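PDB 4BJQ: penicillin binding protein transpeptidase domain protein from Escherichia coli, which belongs to the penicillin-binding proteins, a family of bacterial cell-envelope proteins, and is represented here by a short helix-rich fragment that forms a two-chain assembly. Local coordinates for residues Y63-K68 and I72-E77. Sequence-based numbering, arbitrary orientation.
Sequences YIKKLK and IHLREE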
ATOM      1  N   TYR A  63       3.191 -19.124   0.976  1.00 26.96           N
ATOM      2  CA  TYR A  63       2.154 -18.374   0.243  1.00 27.31           C
ATOM      3  C   TYR A  63       2.087 -16.918   0.733  1.00 26.56           C
ATOM      4  O   TYR A  63       2.070 -15.984  -0.076  1.00 26.75           O
ATOM      5  CB  TYR A  63       0.779 -19.055   0.380  1.00 27.68           C
ATOM      6  CG  TYR A  63      -0.370 -18.271  -0.230  1.00 29.48           C
ATOM      7  CD1 TYR A  63      -0.671 -18.381  -1.587  1.00 31.78           C
ATOM      8  CD2 TYR A  63      -1.157 -17.414   0.551  1.00 30.80           C
ATOM      9  CE1 TYR A  63      -1.723 -17.668  -2.157  1.00 31.99           C
ATOM     10  CE2 TYR A  63      -2.211 -16.693  -0.011  1.00 30.76           C
ATOM     11  CZ  TYR A  63      -2.485 -16.826  -1.367  1.00 31.91           C
ATOM     12  OH  TYR A  63      -3.520 -16.122  -1.944  1.00 31.29           O
ATOM     13  N   ILE A  64       2.068 -16.741   2.051  1.00 25.74           N
ATOM     14  CA  ILE A  64       2.009 -15.410   2.663  1.00 25.24           C
ATOM     15  C   ILE A  64       3.274 -14.602   2.386  1.00 25.76           C
ATOM     16  O   ILE A  64       3.190 -13.425   2.057  1.00 25.83           O
ATOM     17  CB  ILE A  64       1.686 -15.499   4.170  1.00 24.91           C
ATOM     18  CG1 ILE A  64       0.204 -15.848   4.340  1.00 23.12           C
ATOM     19  CG2 ILE A  64       2.013 -14.177   4.903  1.00 24.08           C
ATOM     20  CD1 ILE A  64      -0.118 -16.527   5.621  1.00 20.92           C
ATOM     21  N   LYS A  65       4.436 -15.241   2.478  1.00 26.22           N
ATOM     22  CA  LYS A  65       5.692 -14.580   2.136  1.00 27.16           C
ATOM     23  C   LYS A  65       5.685 -14.020   0.712  1.00 26.82           C
ATOM     24  O   LYS A  65       6.086 -12.878   0.492  1.00 26.47           O
ATOM     25  CB  LYS A  65       6.877 -15.527   2.307  1.00 27.89           C
ATOM     26  CG  LYS A  65       8.229 -14.791   2.479  1.00 29.95           C
ATOM     27  CD  LYS A  65       9.320 -15.482   1.654  1.00 33.62           C
ATOM     28  CE  LYS A  65      10.609 -15.706   2.458  1.00 37.59           C
ATOM     29  NZ  LYS A  65      11.272 -14.448   2.931  1.00 37.44           N
ATOM     30  N   LYS A  66       5.190 -14.813  -0.235  1.00 27.41           N
ATOM     31  CA  LYS A  66       5.218 -14.454  -1.661  1.00 27.67           C
ATOM     32  C   LYS A  66       4.257 -13.316  -2.032  1.00 27.01           C
ATOM     33  O   LYS A  66       4.374 -12.724  -3.112  1.00 27.18           O
ATOM     34  CB  LYS A  66       4.973 -15.683  -2.536  1.00 28.14           C
ATOM     35  CG  LYS A  66       6.093 -16.708  -2.490  1.00 30.84           C
ATOM     36  CD  LYS A  66       5.864 -17.806  -3.526  1.00 34.21           C
ATOM     37  CE  LYS A  66       6.621 -19.087  -3.185  1.00 37.04           C
ATOM     38  NZ  LYS A  66       8.100 -18.943  -3.248  1.00 38.55           N
ATOM     39  N   LEU A  67       3.318 -13.007  -1.135  1.00 26.05           N
ATOM     40  CA  LEU A  67       2.478 -11.806  -1.263  1.00 25.23           C
ATOM     41  C   LEU A  67       3.301 -10.501  -1.147  1.00 24.90           C
ATOM     42  O   LEU A  67       2.850  -9.433  -1.594  1.00 24.59           O
ATOM     43  CB  LEU A  67       1.346 -11.806  -0.215  1.00 24.89           C
ATOM     44  CG  LEU A  67       0.253 -12.888  -0.281  1.00 24.91           C
ATOM     45  CD1 LEU A  67      -0.632 -12.837   0.950  1.00 23.65           C
ATOM     46  CD2 LEU A  67      -0.599 -12.793  -1.553  1.00 24.37           C
ATOM     47  N   LYS A  68       4.490 -10.596  -0.541  1.00 24.26           N
ATOM     48  CA  LYS A  68       5.441  -9.472  -0.442  1.00 24.16           C
ATOM     49  C   LYS A  68       4.756  -8.227   0.110  1.00 23.28           C
ATOM     50  O   LYS A  68       4.826  -7.147  -0.480  1.00 23.03           O
ATOM     51  CB  LYS A  68       6.110  -9.184  -1.802  1.00 24.32           C
ATOM     52  CG  LYS A  68       6.906 -10.362  -2.384  1.00 27.63           C
ATOM     53  CD  LYS A  68       8.021  -9.902  -3.345  1.00 32.05           C
ATOM     54  CE  LYS A  68       7.459  -9.307  -4.634  1.00 35.76           C
ATOM     55  NZ  LYS A  68       8.463  -8.461  -5.391  1.00 38.05           N
ATOM     56  N   ILE A  72       4.941  -7.119   6.720  1.00 22.75           N
ATOM     57  CA  ILE A  72       4.617  -8.499   7.076  1.00 22.62           C
ATOM     58  C   ILE A  72       5.894  -9.312   7.131  1.00 23.47           C
ATOM     59  O   ILE A  72       6.700  -9.257   6.223  1.00 24.21           O
ATOM     60  CB  ILE A  72       3.568  -9.132   6.120  1.00 22.34           C
ATOM     61  CG1 ILE A  72       2.241  -8.375   6.213  1.00 21.52           C
ATOM     62  CG2 ILE A  72       3.356 -10.637   6.429  1.00 20.59           C
ATOM     63  CD1 ILE A  72       1.654  -8.314   7.622  1.00 21.62           C
ATOM     64  N   HIS A  73       6.081 -10.046   8.219  1.00 24.16           N
ATOM     65  CA  HIS A  73       7.301 -10.814   8.416  1.00 25.07           C
ATOM     66  C   HIS A  73       7.007 -12.185   9.000  1.00 25.64           C
ATOM     67  O   HIS A  73       5.960 -12.407   9.634  1.00 24.80           O
ATOM     68  CB  HIS A  73       8.252 -10.077   9.365  1.00 24.96           C
ATOM     69  CG  HIS A  73       8.607  -8.695   8.919  1.00 24.83           C
ATOM     70  ND1 HIS A  73       9.726  -8.425   8.160  1.00 24.43           N
ATOM     71  CD2 HIS A  73       7.998  -7.503   9.130  1.00 23.90           C
ATOM     72  CE1 HIS A  73       9.786  -7.129   7.912  1.00 23.29           C
ATOM     73  NE2 HIS A  73       8.750  -6.549   8.490  1.00 25.01           N
ATOM     74  N   LEU A  74       7.967 -13.080   8.808  1.00 26.48           N
ATOM     75  CA  LEU A  74       7.902 -14.439   9.313  1.00 27.85           C
ATOM     76  C   LEU A  74       9.159 -14.737  10.115  1.00 29.12           C
ATOM     77  O   LEU A  74      10.240 -14.222   9.795  1.00 29.42           O
ATOM     78  CB  LEU A  74       7.828 -15.428   8.146  1.00 27.74           C
ATOM     79  CG  LEU A  74       6.610 -15.558   7.234  1.00 28.24           C
ATOM     80  CD1 LEU A  74       6.453 -14.384   6.266  1.00 29.46           C
ATOM     81  CD2 LEU A  74       6.787 -16.840   6.453  1.00 30.56           C
ATOM     82  N   ARG A  75       9.019 -15.557  11.152  1.00 30.01           N
ATOM     83  CA  ARG A  75      10.175 -16.178  11.809  1.00 32.09           C
ATOM     84  C   ARG A  75       9.869 -17.641  12.136  1.00 33.11           C
ATOM     85  O   ARG A  75       8.704 -18.018  12.283  1.00 32.94           O
ATOM     86  CB  ARG A  75      10.613 -15.419  13.079  1.00 31.92           C
ATOM     87  CG  ARG A  75       9.625 -15.503  14.231  1.00 32.03           C
ATOM     88  CD  ARG A  75      10.299 -15.749  15.573  1.00 31.34           C
ATOM     89  NE  ARG A  75       9.433 -16.586  16.398  1.00 33.87           N
ATOM     90  CZ  ARG A  75       8.603 -16.124  17.326  1.00 34.07           C
ATOM     91  NH1 ARG A  75       8.543 -14.833  17.584  1.00 35.33           N
ATOM     92  NH2 ARG A  75       7.841 -16.955  18.009  1.00 34.86           N
ATOM     93  N   GLU A  76      10.915 -18.458  12.225  1.00 35.14           N
ATOM     94  CA  GLU A  76      10.791 -19.834  12.730  1.00 36.99           C
ATOM     95  C   GLU A  76      10.323 -19.830  14.173  1.00 37.35           C
ATOM     96  O   GLU A  76      10.685 -18.946  14.952  1.00 37.18           O
ATOM     97  CB  GLU A  76      12.133 -20.575  12.665  1.00 37.40           C
ATOM     98  CG  GLU A  76      12.521 -21.096  11.287  1.00 40.12           C
ATOM     99  CD  GLU A  76      11.657 -22.262  10.791  1.00 42.17           C
ATOM    100  OE1 GLU A  76      11.136 -23.051  11.614  1.00 43.66           O
ATOM    101  OE2 GLU A  76      11.513 -22.396   9.557  1.00 43.03           O
ATOM    102  N   GLU A  77       9.530 -20.833  14.529  1.00 38.81           N
ATOM    103  CA  GLU A  77       9.106 -21.010  15.917  1.00 40.12           C
ATOM    104  C   GLU A  77       9.874 -22.063  16.696  1.00 41.31           C
ATOM    105  O   GLU A  77      10.824 -22.650  16.180  1.00 41.94           O
ATOM    106  CB  GLU A  77       7.624 -21.288  15.991  1.00 39.80           C
ATOM    107  CG  GLU A  77       6.867 -20.092  16.505  1.00 39.80           C
ATOM    108  CD  GLU A  77       5.506 -20.072  15.957  1.00 38.41           C
ATOM    109  OE1 GLU A  77       5.271 -20.804  14.986  1.00 41.77           O
ATOM    110  OE2 GLU A  77       4.665 -19.349  16.483  1.00 40.12           O
TER
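Ile64 meets Ile72, and Lys65 meets Leu74, without any ring or other flat group between them; the planar groups of both segments take no part in the contact. The Tyr63 side chain touches Ala25 and Ala29 of helix 19-30, while the ring of His73 meets that of Trp5 of the second subunit at an interplanar angle of about 20°. The guanidinium group of Arg75 gives NE to the backbone oxygen of Glu76 in a weak bond, and the Glu76 carboxylate pairs through OE2 with Lys2 NZ of the second subunit.

What remains between helix and strand is a small contact between aliphatic groups, with no hydrogen bond crossing it. In both isoleucines CG2 is the branch set anti to the backbone N, and the two side chains meet at a slant, bringing Ile64 CG2 to 4.1 Å from Ile72 CG2. The remainder of Ile72 leads away from the helix. Leu74 points toward the helix and advances one branch: its CD1 comes to 4.1 Å from Lys65 CB. Lys65, an exposed residue, thus contributes the first carbon of its side chain, and the rest of the bent chain runs on past the contact. Leu74 CD1 lies 4.9 Å from Ile72 CG2, so two methyls on the same side of the strand meet consecutive residues of the helix.

The example illustrates a helix and the strand that follows it, joined by a short connection, packing through a few aliphatic groups. Lys68, with positive phi, leaves the helical path, its N bonded to Lys65 O at 3.0 Å, and the chain then returns along strand 72-76. Beyond the pair, Ile64 reaches Leu26 and Ile72 reaches Trp23, both on helix 19-30, and Ile64 also packs on Ile4 of the second subunit. Strand 50-56 is tied to segment 72-77 by Arg75 NH1 to Tyr51 OH and a Glu77–Arg54 salt bridge, and strand 72-76 joins an antiparallel strand of the second subunit, carrying the sheet across the dimer interface.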